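Local coordinates for protein endonuclease V isoform X2 (Ciona intestinalis, PDB 6OZI) that probably cleaves inosine-containing nucleic acids by metal-dependent hydrolysis and is bound here to an inosine-bearing DNA that carries one ribo-adenosine, at residues K22-L32 with G205-I216; V43-V54 with S236-E244. The protein carries 1 engineered substitution. One frame throughout, in Å; residues are numbered along the deposited sequence. Where two conformers were deposited one is given.

Interaction 1: K22-L32 with G205-I216; sequences KIIRSDGDFSL and GHKCSLETAAKI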
loop_
_atom_site.group_PDB
_atom_site.type_symbol
_atom_site.label_atom_id
_atom_site.label_comp_id
_atom_site.label_asym_id
_atom_site.label_seq_id
_atom_site.Cartn_x
_atom_site.Cartn_y
_atom_site.Cartn_z
ATOM N N LYS A 22 6.615 -38.419 -5.017
ATOM C CA LYS A 22 8.017 -38.041 -4.977
ATOM C C LYS A 22 8.305 -36.989 -3.917
ATOM O O LYS A 22 9.477 -36.726 -3.622
ATOM C CB LYS A 22 8.464 -37.515 -6.347
ATOM C CG LYS A 22 8.224 -38.490 -7.495
ATOM C CD LYS A 22 8.883 -39.827 -7.234
ATOM C CE LYS A 22 8.633 -40.788 -8.387
ATOM N NZ LYS A 22 7.180 -40.910 -8.698
ATOM N N ILE A 23 7.272 -36.372 -3.346
ATOM C CA ILE A 23 7.490 -35.336 -2.345
ATOM C C ILE A 23 7.934 -35.991 -1.046
ATOM O O ILE A 23 7.273 -36.904 -0.537
ATOM C CB ILE A 23 6.213 -34.508 -2.156
ATOM C CG1 ILE A 23 5.887 -33.772 -3.454
ATOM C CG2 ILE A 23 6.376 -33.521 -1.022
ATOM C CD1 ILE A 23 4.436 -33.388 -3.582
ATOM N N ILE A 24 9.044 -35.514 -0.492
ATOM C CA ILE A 24 9.622 -36.069 0.727
ATOM C C ILE A 24 9.356 -35.093 1.864
ATOM O O ILE A 24 9.738 -33.918 1.790
ATOM C CB ILE A 24 11.122 -36.356 0.571
ATOM C CG1 ILE A 24 11.333 -37.448 -0.477
ATOM C CG2 ILE A 24 11.719 -36.777 1.898
ATOM C CD1 ILE A 24 12.791 -37.733 -0.792
ATOM N N ARG A 25 8.684 -35.577 2.906
ATOM C CA ARG A 25 8.293 -34.757 4.047
ATOM C C ARG A 25 9.052 -35.149 5.308
ATOM O O ARG A 25 8.521 -35.096 6.419
ATOM C CB ARG A 25 6.788 -34.838 4.268
ATOM C CG ARG A 25 6.028 -34.164 3.158
ATOM C CD ARG A 25 4.551 -34.267 3.364
ATOM N NE ARG A 25 4.100 -35.657 3.384
ATOM C CZ ARG A 25 3.534 -36.236 4.436
ATOM N NH1 ARG A 25 3.341 -35.543 5.549
ATOM N NH2 ARG A 25 3.147 -37.503 4.373
ATOM N N SER A 26 10.308 -35.542 5.135
ATOM C CA SER A 26 11.205 -35.858 6.233
ATOM C C SER A 26 12.523 -35.125 6.020
ATOM O O SER A 26 12.819 -34.644 4.920
ATOM C CB SER A 26 11.443 -37.370 6.350
ATOM O OG SER A 26 10.229 -38.068 6.568
ATOM N N ASP A 27 13.323 -35.056 7.084
ATOM C CA ASP A 27 14.560 -34.285 7.044
ATOM C C ASP A 27 15.716 -35.038 6.390
ATOM O O ASP A 27 16.614 -34.406 5.825
ATOM C CB ASP A 27 14.949 -33.852 8.458
ATOM C CG ASP A 27 14.007 -32.798 9.027
ATOM O OD1 ASP A 27 13.235 -32.190 8.256
ATOM O OD2 ASP A 27 14.038 -32.578 10.252
ATOM N N GLY A 28 15.737 -36.366 6.473
ATOM C CA GLY A 28 16.912 -37.098 6.021
ATOM C C GLY A 28 18.104 -36.700 6.873
ATOM O O GLY A 28 18.008 -36.615 8.104
ATOM N N ASP A 29 19.239 -36.425 6.229
ATOM C CA ASP A 29 20.409 -35.930 6.947
ATOM C C ASP A 29 20.432 -34.406 7.061
ATOM O O ASP A 29 21.468 -33.838 7.422
ATOM C CB ASP A 29 21.708 -36.448 6.315
ATOM C CG ASP A 29 21.717 -36.335 4.807
ATOM O OD1 ASP A 29 21.330 -35.265 4.280
ATOM O OD2 ASP A 29 22.118 -37.327 4.153
ATOM N N PHE A 30 19.326 -33.739 6.737
ATOM C CA PHE A 30 19.210 -32.297 6.882
ATOM C C PHE A 30 18.748 -31.941 8.289
ATOM O O PHE A 30 18.004 -32.688 8.928
ATOM C CB PHE A 30 18.232 -31.732 5.845
ATOM C CG PHE A 30 17.868 -30.284 6.062
ATOM C CD1 PHE A 30 18.731 -29.269 5.685
ATOM C CD2 PHE A 30 16.643 -29.941 6.613
ATOM C CE1 PHE A 30 18.384 -27.930 5.872
ATOM C CE2 PHE A 30 16.291 -28.611 6.800
ATOM C CZ PHE A 30 17.164 -27.608 6.429
ATOM N N SER A 31 19.219 -30.796 8.777
ATOM C CA SER A 31 18.813 -30.294 10.081
ATOM C C SER A 31 18.901 -28.773 10.085
ATOM O O SER A 31 19.485 -28.156 9.191
ATOM C CB SER A 31 19.667 -30.900 11.200
ATOM O OG SER A 31 21.032 -30.576 11.030
ATOM N N LEU A 32 18.299 -28.172 11.113
ATOM C CA LEU A 32 18.313 -26.720 11.242
ATOM C C LEU A 32 19.732 -26.178 11.327
ATOM O O LEU A 32 20.009 -25.076 10.841
ATOM C CB LEU A 32 17.512 -26.299 12.477
ATOM C CG LEU A 32 17.321 -24.795 12.700
ATOM C CD1 LEU A 32 16.465 -24.203 11.611
ATOM C CD2 LEU A 32 16.712 -24.516 14.066
ATOM N N GLY A 205 7.355 -28.530 2.195
ATOM C CA GLY A 205 7.502 -28.461 0.758
ATOM C C GLY A 205 8.095 -29.736 0.195
ATOM O O GLY A 205 7.390 -30.577 -0.369
ATOM N N HIS A 206 9.404 -29.886 0.353
ATOM C CA HIS A 206 10.112 -31.047 -0.154
ATOM C C HIS A 206 11.442 -31.136 0.572
ATOM O O HIS A 206 12.116 -30.116 0.748
ATOM C CB HIS A 206 10.311 -30.934 -1.669
ATOM C CG HIS A 206 11.050 -32.083 -2.272
ATOM N ND1 HIS A 206 10.767 -33.394 -1.965
ATOM C CD2 HIS A 206 12.059 -32.115 -3.174
ATOM C CE1 HIS A 206 11.574 -34.186 -2.647
ATOM N NE2 HIS A 206 12.369 -33.433 -3.387
ATOM N N LYS A 207 11.813 -32.357 0.983
ATOM C CA LYS A 207 13.077 -32.625 1.683
ATOM C C LYS A 207 13.140 -31.949 3.060
ATOM O O LYS A 207 14.215 -31.563 3.526
ATOM C CB LYS A 207 14.275 -32.205 0.817
ATOM C CG LYS A 207 14.335 -32.924 -0.527
ATOM C CD LYS A 207 15.547 -32.536 -1.383
ATOM C CE LYS A 207 16.863 -33.024 -0.867
ATOM N NZ LYS A 207 17.918 -32.795 -1.908
ATOM N N CYS A 208 12.000 -31.861 3.749
ATOM C CA CYS A 208 11.933 -31.177 5.035
ATOM C C CYS A 208 10.650 -31.581 5.754
ATOM O O CYS A 208 9.576 -31.592 5.148
ATOM C CB CYS A 208 11.984 -29.660 4.836
ATOM S SG CYS A 208 12.156 -28.702 6.339
ATOM N N SER A 209 10.761 -31.910 7.040
ATOM C CA SER A 209 9.567 -32.240 7.808
ATOM C C SER A 209 8.786 -30.965 8.134
ATOM O O SER A 209 9.333 -29.857 8.157
ATOM C CB SER A 209 9.925 -32.977 9.102
ATOM O OG SER A 209 10.507 -32.096 10.047
ATOM N N LEU A 210 7.489 -31.140 8.404
ATOM C CA LEU A 210 6.659 -30.003 8.788
ATOM C C LEU A 210 7.219 -29.305 10.020
ATOM O O LEU A 210 7.176 -28.072 10.126
ATOM C CB LEU A 210 5.223 -30.473 9.032
ATOM C CG LEU A 210 4.231 -29.458 9.622
ATOM C CD1 LEU A 210 4.167 -28.173 8.799
ATOM C CD2 LEU A 210 2.855 -30.080 9.741
ATOM N N GLU A 211 7.778 -30.084 10.948
ATOM C CA GLU A 211 8.299 -29.542 12.198
ATOM C C GLU A 211 9.527 -28.671 11.958
ATOM O O GLU A 211 9.631 -27.549 12.484
ATOM C CB GLU A 211 8.638 -30.698 13.130
ATOM C CG GLU A 211 7.436 -31.531 13.580
ATOM C CD GLU A 211 6.890 -32.548 12.574
ATOM O OE1 GLU A 211 7.487 -32.740 11.482
ATOM O OE2 GLU A 211 5.861 -33.190 12.921
ATOM N N THR A 212 10.477 -29.182 11.175
ATOM C CA THR A 212 11.642 -28.390 10.816
ATOM C C THR A 212 11.235 -27.188 9.973
ATOM O O THR A 212 11.761 -26.085 10.157
ATOM C CB THR A 212 12.653 -29.264 10.073
ATOM O OG1 THR A 212 13.018 -30.386 10.895
ATOM C CG2 THR A 212 13.897 -28.455 9.739
ATOM N N ALA A 213 10.258 -27.373 9.081
ATOM C CA ALA A 213 9.730 -26.251 8.310
ATOM C C ALA A 213 9.263 -25.131 9.231
ATOM O O ALA A 213 9.632 -23.965 9.045
ATOM C CB ALA A 213 8.588 -26.721 7.407
ATOM N N ALA A 214 8.469 -25.473 10.250
ATOM C CA ALA A 214 7.977 -24.456 11.175
ATOM C C ALA A 214 9.119 -23.784 11.929
ATOM O O ALA A 214 9.101 -22.563 12.121
ATOM C CB ALA A 214 6.973 -25.068 12.154
ATOM N N LYS A 215 10.128 -24.557 12.354
ATOM C CA LYS A 215 11.270 -23.935 13.029
ATOM C C LYS A 215 11.977 -22.935 12.120
ATOM O O LYS A 215 12.407 -21.863 12.573
ATOM C CB LYS A 215 12.271 -24.990 13.507
ATOM C CG LYS A 215 12.152 -25.394 14.969
ATOM C CD LYS A 215 12.601 -26.838 15.179
ATOM C CE LYS A 215 12.835 -27.144 16.648
ATOM N NZ LYS A 215 11.915 -26.359 17.514
ATOM N N ILE A 216 12.123 -23.273 10.840
ATOM C CA ILE A 216 12.804 -22.375 9.912
ATOM C C ILE A 216 11.966 -21.126 9.664
ATOM O O ILE A 216 12.495 -20.011 9.579
ATOM C CB ILE A 216 13.128 -23.122 8.606
ATOM C CG1 ILE A 216 14.112 -24.264 8.900
ATOM C CG2 ILE A 216 13.675 -22.168 7.552
ATOM C CD1 ILE A 216 14.442 -25.132 7.711
HETATM O O HOH W 1 6.307 -33.652 7.788
HETATM O O HOH W 2 16.876 -33.699 3.332
#
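With CG opposite its own carbonyl carbon (chi1 -70°), D27 aims its carboxylate at the start of helix 210-219, where T212 turns OG1 back beside its backbone N (chi1 -57°). The two carboxylate oxygens divide the work: D27 OD1 receives S209 N at 2.8 Å, nearly along the C-O axis, while T212 OG1 donates to D27 OD2 at 2.5 Å, on the syn side and a little out of plane. S209 occupies the N-cap and accepts from T212 N through OG (3.1 Å), so the acid and the cap hold the same first turn. Upstream, the H206 ring takes I24 N in its plane at ND1 (3.1 Å), and K207 N donates to I24 O at 2.7 Å. A type II' turn from D27 to F30 then brings the phenyl ring round; I216 CD1 meets its edge, 3.9 Å from F30 CZ, and T212 CG2 approaches obliquely. L32 lies alongside I216, its CD1 3.6 Å from I216 CG1. R139 makes a cation-pi contact with F30 and hydrogen-bonds K207 O through NE. The contact lays an irregular loop over a strand-to-helix junction of the RNase H-like fold, with a capped helix start gripped by an aspartate from that loop.

Interaction 2: V43-V54 with S236-E244; sequences VSYSKINHELAV and SRKELKKIE. With nucleotides of chain C; nucleotides of chain D.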
loop_
_atom_site.group_PDB
_atom_site.type_symbol
_atom_site.label_atom_id
_atom_site.label_comp_id
_atom_site.label_asym_id
_atom_site.label_seq_id
_atom_site.Cartn_x
_atom_site.Cartn_y
_atom_site.Cartn_z
ATOM N N VAL A 43 6.626 -13.831 -7.805
ATOM C CA VAL A 43 6.263 -13.293 -9.110
ATOM C C VAL A 43 5.268 -12.161 -8.916
ATOM O O VAL A 43 4.268 -12.319 -8.208
ATOM C CB VAL A 43 5.663 -14.372 -10.034
ATOM C CG1 VAL A 43 5.261 -13.766 -11.346
ATOM C CG2 VAL A 43 6.677 -15.486 -10.283
ATOM N N SER A 44 5.551 -11.023 -9.537
ATOM C CA SER A 44 4.637 -9.903 -9.658
ATOM C C SER A 44 4.106 -9.867 -11.086
ATOM O O SER A 44 4.808 -10.241 -12.028
ATOM C CB SER A 44 5.353 -8.596 -9.315
ATOM O OG SER A 44 4.494 -7.478 -9.427
ATOM N N TYR A 45 2.869 -9.415 -11.263
ATOM C CA TYR A 45 2.299 -9.396 -12.602
ATOM C C TYR A 45 1.469 -8.135 -12.812
ATOM O O TYR A 45 0.944 -7.547 -11.864
ATOM C CB TYR A 45 1.458 -10.655 -12.869
ATOM C CG TYR A 45 0.175 -10.732 -12.076
ATOM C CD1 TYR A 45 0.159 -11.249 -10.783
ATOM C CD2 TYR A 45 -1.028 -10.298 -12.626
ATOM C CE1 TYR A 45 -1.021 -11.325 -10.061
ATOM C CE2 TYR A 45 -2.207 -10.368 -11.915
ATOM C CZ TYR A 45 -2.198 -10.879 -10.633
ATOM O OH TYR A 45 -3.379 -10.944 -9.928
ATOM N N SER A 46 1.369 -7.723 -14.074
ATOM C CA SER A 46 0.616 -6.535 -14.449
ATOM C C SER A 46 -0.805 -6.905 -14.846
ATOM O O SER A 46 -1.025 -7.881 -15.570
ATOM C CB SER A 46 1.294 -5.803 -15.608
ATOM O OG SER A 46 0.641 -4.573 -15.889
ATOM N N LYS A 47 -1.769 -6.135 -14.349
ATOM C CA LYS A 47 -3.146 -6.267 -14.796
ATOM C C LYS A 47 -3.447 -5.414 -16.023
ATOM O O LYS A 47 -4.414 -5.697 -16.737
ATOM C CB LYS A 47 -4.098 -5.909 -13.654
ATOM C CG LYS A 47 -4.251 -7.043 -12.647
ATOM C CD LYS A 47 -5.388 -6.805 -11.676
ATOM C CE LYS A 47 -5.661 -8.054 -10.847
ATOM N NZ LYS A 47 -6.938 -7.956 -10.088
ATOM N N ILE A 48 -2.640 -4.380 -16.274
ATOM C CA ILE A 48 -2.766 -3.576 -17.489
ATOM C C ILE A 48 -2.316 -4.373 -18.710
ATOM O O ILE A 48 -3.074 -4.559 -19.668
ATOM C CB ILE A 48 -1.962 -2.272 -17.344
ATOM C CG1 ILE A 48 -2.137 -1.703 -15.930
ATOM C CG2 ILE A 48 -2.388 -1.259 -18.392
ATOM C CD1 ILE A 48 -1.161 -0.588 -15.580
ATOM N N ASN A 49 -1.061 -4.833 -18.698
ATOM C CA ASN A 49 -0.489 -5.681 -19.744
ATOM C C ASN A 49 -0.383 -7.091 -19.176
ATOM O O ASN A 49 0.553 -7.395 -18.432
ATOM C CB ASN A 49 0.880 -5.175 -20.189
ATOM C CG ASN A 49 1.030 -3.675 -20.028
ATOM O OD1 ASN A 49 0.657 -2.905 -20.912
ATOM N ND2 ASN A 49 1.585 -3.252 -18.896
ATOM N N HIS A 50 -1.333 -7.953 -19.549
ATOM C CA HIS A 50 -1.444 -9.274 -18.934
ATOM C C HIS A 50 -0.184 -10.111 -19.115
ATOM O O HIS A 50 0.160 -10.912 -18.237
ATOM C CB HIS A 50 -2.653 -10.009 -19.503
ATOM C CG HIS A 50 -3.952 -9.585 -18.896
ATOM N ND1 HIS A 50 -4.750 -10.441 -18.168
ATOM C CD2 HIS A 50 -4.588 -8.389 -18.901
ATOM C CE1 HIS A 50 -5.826 -9.793 -17.757
ATOM N NE2 HIS A 50 -5.751 -8.547 -18.186
ATOM N N GLU A 51 0.507 -9.956 -20.241
ATOM C CA GLU A 51 1.702 -10.755 -20.490
ATOM C C GLU A 51 2.845 -10.377 -19.557
ATOM O O GLU A 51 3.643 -11.241 -19.173
ATOM C CB GLU A 51 2.137 -10.562 -21.945
ATOM C CG GLU A 51 2.793 -9.201 -22.213
ATOM C CD GLU A 51 1.802 -8.049 -22.317
ATOM O OE1 GLU A 51 0.580 -8.279 -22.177
ATOM O OE2 GLU A 51 2.254 -6.904 -22.524
ATOM N N LEU A 52 2.915 -9.113 -19.156
ATOM C CA LEU A 52 4.082 -8.577 -18.471
ATOM C C LEU A 52 4.137 -9.056 -17.023
ATOM O O LEU A 52 3.187 -8.856 -16.257
ATOM C CB LEU A 52 4.052 -7.053 -18.550
ATOM C CG LEU A 52 4.963 -6.288 -17.605
ATOM C CD1 LEU A 52 6.405 -6.582 -17.980
ATOM C CD2 LEU A 52 4.676 -4.802 -17.693
ATOM N N ALA A 53 5.249 -9.683 -16.642
ATOM C CA ALA A 53 5.439 -10.097 -15.259
ATOM C C ALA A 53 6.913 -9.970 -14.911
ATOM O O ALA A 53 7.765 -9.773 -15.779
ATOM C CB ALA A 53 4.941 -11.527 -15.029
ATOM N N VAL A 54 7.212 -10.076 -13.618
ATOM C CA VAL A 54 8.581 -10.011 -13.116
ATOM C C VAL A 54 8.741 -11.069 -12.031
ATOM O O VAL A 54 7.976 -11.086 -11.063
ATOM C CB VAL A 54 8.926 -8.621 -12.549
ATOM C CG1 VAL A 54 10.279 -8.650 -11.866
ATOM C CG2 VAL A 54 8.889 -7.559 -13.643
ATOM N N SER A 236 10.209 -7.989 -6.602
ATOM C CA SER A 236 9.473 -8.318 -7.822
ATOM C C SER A 236 8.443 -7.236 -8.141
ATOM O O SER A 236 8.353 -6.768 -9.288
ATOM C CB SER A 236 8.807 -9.690 -7.701
ATOM O OG SER A 236 7.779 -9.675 -6.732
ATOM N N ARG A 237 7.687 -6.792 -7.120
ATOM C CA ARG A 237 6.644 -5.788 -7.345
ATOM C C ARG A 237 7.239 -4.455 -7.785
ATOM O O ARG A 237 6.745 -3.818 -8.726
ATOM C CB ARG A 237 5.833 -5.565 -6.070
ATOM C CG ARG A 237 4.718 -4.541 -6.258
ATOM C CD ARG A 237 4.085 -4.091 -4.942
ATOM N NE ARG A 237 3.702 -5.174 -4.047
ATOM C CZ ARG A 237 4.294 -5.382 -2.870
ATOM N NH1 ARG A 237 5.272 -4.571 -2.467
ATOM N NH2 ARG A 237 3.906 -6.385 -2.089
ATOM N N LYS A 238 8.301 -4.020 -7.107
ATOM C CA LYS A 238 8.907 -2.729 -7.410
ATOM C C LYS A 238 9.431 -2.703 -8.837
ATOM O O LYS A 238 9.183 -1.749 -9.588
ATOM C CB LYS A 238 10.019 -2.436 -6.400
ATOM C CG LYS A 238 10.845 -1.196 -6.695
ATOM C CD LYS A 238 11.916 -1.002 -5.626
ATOM C CE LYS A 238 12.840 0.163 -5.959
ATOM N NZ LYS A 238 13.820 0.424 -4.861
ATOM N N GLU A 239 10.142 -3.759 -9.239
ATOM C CA GLU A 239 10.628 -3.798 -10.607
ATOM C C GLU A 239 9.471 -3.819 -11.596
ATOM O O GLU A 239 9.528 -3.148 -12.631
ATOM C CB GLU A 239 11.548 -4.999 -10.820
ATOM C CG GLU A 239 12.086 -5.120 -12.250
ATOM C CD GLU A 239 13.034 -3.996 -12.639
ATOM O OE1 GLU A 239 13.522 -3.270 -11.746
ATOM O OE2 GLU A 239 13.300 -3.834 -13.851
ATOM N N LEU A 240 8.389 -4.539 -11.279
ATOM C CA LEU A 240 7.248 -4.537 -12.194
ATOM C C LEU A 240 6.680 -3.131 -12.363
ATOM O O LEU A 240 6.415 -2.685 -13.487
ATOM C CB LEU A 240 6.156 -5.493 -11.708
ATOM C CG LEU A 240 4.921 -5.407 -12.613
ATOM C CD1 LEU A 240 5.085 -6.250 -13.866
ATOM C CD2 LEU A 240 3.676 -5.797 -11.879
ATOM N N LYS A 241 6.511 -2.404 -11.253
ATOM C CA LYS A 241 5.999 -1.042 -11.339
ATOM C C LYS A 241 6.942 -0.120 -12.097
ATOM O O LYS A 241 6.486 0.854 -12.706
ATOM C CB LYS A 241 5.725 -0.478 -9.944
ATOM C CG LYS A 241 4.250 -0.434 -9.589
ATOM C CD LYS A 241 3.654 -1.821 -9.458
ATOM C CE LYS A 241 2.150 -1.736 -9.244
ATOM N NZ LYS A 241 1.457 -1.152 -10.437
ATOM N N LYS A 242 8.248 -0.395 -12.077
ATOM C CA LYS A 242 9.161 0.464 -12.829
ATOM C C LYS A 242 8.959 0.328 -14.334
ATOM O O LYS A 242 8.962 1.331 -15.055
ATOM C CB LYS A 242 10.612 0.163 -12.457
ATOM C CG LYS A 242 11.146 1.052 -11.356
ATOM C CD LYS A 242 12.517 0.598 -10.893
ATOM C CE LYS A 242 12.793 1.058 -9.464
ATOM N NZ LYS A 242 14.117 0.577 -8.968
ATOM N N ILE A 243 8.750 -0.896 -14.825
ATOM C CA ILE A 243 8.670 -1.151 -16.262
ATOM C C ILE A 243 7.244 -1.205 -16.777
ATOM O O ILE A 243 7.041 -1.392 -17.982
ATOM C CB ILE A 243 9.392 -2.464 -16.627
ATOM C CG1 ILE A 243 8.619 -3.662 -16.069
ATOM C CG2 ILE A 243 10.810 -2.454 -16.094
ATOM C CD1 ILE A 243 9.341 -4.975 -16.224
ATOM N N GLU A 244 6.252 -1.061 -15.910
ATOM C CA GLU A 244 4.866 -1.189 -16.335
ATOM C C GLU A 244 4.487 -0.043 -17.262
ATOM O O GLU A 244 4.914 1.097 -17.069
ATOM C CB GLU A 244 3.945 -1.228 -15.117
ATOM C CG GLU A 244 2.520 -1.656 -15.407
ATOM C CD GLU A 244 1.768 -2.007 -14.134
ATOM O OE1 GLU A 244 2.148 -1.487 -13.059
ATOM O OE2 GLU A 244 0.810 -2.807 -14.204
ATOM O OXT GLU A 244 3.757 -0.237 -18.236
ATOM P P DA C 8 1.487 -7.821 -7.442
ATOM O OP1 DA C 8 2.240 -7.315 -8.606
ATOM O OP2 DA C 8 1.871 -7.381 -6.081
ATOM O "O5'" DA C 8 -0.059 -7.474 -7.673
ATOM C "C5'" DA C 8 -0.680 -7.802 -8.920
ATOM C "C4'" DA C 8 -1.854 -6.880 -9.225
ATOM O "O4'" DA C 8 -3.022 -7.302 -8.489
ATOM C "C3'" DA C 8 -1.658 -5.414 -8.872
ATOM O "O3'" DA C 8 -2.415 -4.629 -9.762
ATOM C "C2'" DA C 8 -2.204 -5.328 -7.448
ATOM C "C1'" DA C 8 -3.315 -6.376 -7.460
ATOM N N9 DA C 8 -3.436 -7.130 -6.217
ATOM C C8 DA C 8 -2.430 -7.679 -5.478
ATOM N N7 DA C 8 -2.850 -8.329 -4.416
ATOM C C5 DA C 8 -4.227 -8.200 -4.469
ATOM C C6 DA C 8 -5.268 -8.658 -3.626
ATOM N N6 DA C 8 -5.067 -9.376 -2.510
ATOM N N1 DA C 8 -6.532 -8.352 -3.981
ATOM C C2 DA C 8 -6.733 -7.636 -5.091
ATOM N N3 DA C 8 -5.844 -7.145 -5.947
ATOM C C4 DA C 8 -4.601 -7.466 -5.577
ATOM P P DT C 7 2.037 -13.483 -3.229
ATOM O OP1 DT C 7 3.471 -13.217 -3.017
ATOM O OP2 DT C 7 1.094 -13.284 -2.106
ATOM O "O5'" DT C 7 1.501 -12.631 -4.472
ATOM C "C5'" DT C 7 2.240 -12.561 -5.688
ATOM C "C4'" DT C 7 1.499 -11.700 -6.694
ATOM O "O4'" DT C 7 0.107 -12.130 -6.747
ATOM C "C3'" DT C 7 1.471 -10.204 -6.349
ATOM O "O3'" DT C 7 1.541 -9.429 -7.520
ATOM C "C2'" DT C 7 0.123 -10.043 -5.668
ATOM C "C1'" DT C 7 -0.732 -11.035 -6.448
ATOM N N1 DT C 7 -1.914 -11.492 -5.669
ATOM C C2 DT C 7 -3.171 -11.173 -6.128
ATOM O O2 DT C 7 -3.366 -10.581 -7.173
ATOM N N3 DT C 7 -4.199 -11.599 -5.331
ATOM C C4 DT C 7 -4.099 -12.277 -4.126
ATOM O O4 DT C 7 -5.086 -12.609 -3.476
ATOM C C5 DT C 7 -2.750 -12.566 -3.688
ATOM C C7 DT C 7 -2.520 -13.302 -2.397
ATOM C C6 DT C 7 -1.731 -12.154 -4.468
ATOM P P DC D 18 -10.080 -9.348 -11.507
ATOM O OP1 DC D 18 -8.894 -8.808 -12.209
ATOM O OP2 DC D 18 -11.387 -8.666 -11.607
ATOM O "O5'" DC D 18 -10.324 -10.888 -11.923
ATOM C "C5'" DC D 18 -9.268 -11.854 -11.815
ATOM C "C4'" DC D 18 -9.788 -13.271 -12.044
ATOM O "O4'" DC D 18 -9.968 -13.941 -10.770
ATOM C "C3'" DC D 18 -11.113 -13.361 -12.789
ATOM O "O3'" DC D 18 -10.870 -13.746 -14.136
ATOM C "C2'" DC D 18 -11.921 -14.435 -12.042
ATOM C "C1'" DC D 18 -11.243 -14.546 -10.675
ATOM N N1 DC D 18 -11.966 -13.868 -9.568
ATOM C C2 DC D 18 -11.711 -14.250 -8.241
ATOM O O2 DC D 18 -10.911 -15.171 -8.018
ATOM N N3 DC D 18 -12.359 -13.607 -7.239
ATOM C C4 DC D 18 -13.213 -12.621 -7.517
ATOM N N4 DC D 18 -13.825 -12.015 -6.494
ATOM C C5 DC D 18 -13.473 -12.209 -8.859
ATOM C C6 DC D 18 -12.835 -12.854 -9.842
HETATM O O HOH W 3 5.333 -10.185 -5.993
HETATM O O HOH W 4 -1.256 -4.036 -12.948
#
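Helix 236-243 packs on an antiparallel hairpin, running roughly along it, its axis 7.3 Å from that of strand 43-45 and inclined to it by 29°. L240 fills the middle: with CG anti to the backbone N (chi1 176°), it sets CD1 against L52 CG at 3.7 Å and lays CD2 against S44 OG and Y45 O. V54 CG2 and I243 CD1 meet tip to tip, also at 3.7 Å, and L52 CD1 packs obliquely on the same I243 methyl. At the hairpin's far end E244, the chain terminus, reaches S46, whose OG donates to OE2; the modelled separation is very short and its exact value doubtful. S46 OG also accepts from N49 N (3.3 Å), forming an ST motif. E244 OE1 uses its syn lone pair to bind K241 NZ at 2.7 Å, and that ammonium also pairs with a DNA phosphate. With an alanine here, K241 is likely to keep the phosphate but lose its carboxylate partner, and S46 OG its acceptor, though N49 N would still hold it. From the hairpin, S44 OG hydrogen-bonds OP1 of DA8 of chain C, Y45 OH donates to O2 of DT7 of chain C at 2.8 Å, and K47 NZ to OP1 of DC18 of chain D at 3.0 Å. V54 and E239 touch T72, a potassium ligand. This hairpin of the RNase H-like sheet, packed under the C-terminal helix, forms part of the DNA-binding surface.

From the N terminus, helix 6-19 leads into loop 22-32, the first partner of interaction 1; strand 37-45 and the hairpin to strand 52-61 follow, supplying the first partner of interaction 2. The chain then builds the other strands of the mixed sheet, and the last of them, 200-206, with helix 210-219, returns to close interaction 1. Helix 227-243 comes next and closes interaction 2 at the C terminus. The two long closures therefore cross rather than nest. Interaction 1 ties the early loop to the end of a sheet strand and the helix after it, whereas interaction 2 ties the hairpin to the last helix. Their centres stand about 33 Å apart, on opposite sides of the chain's centre, yet both reach the same sheet.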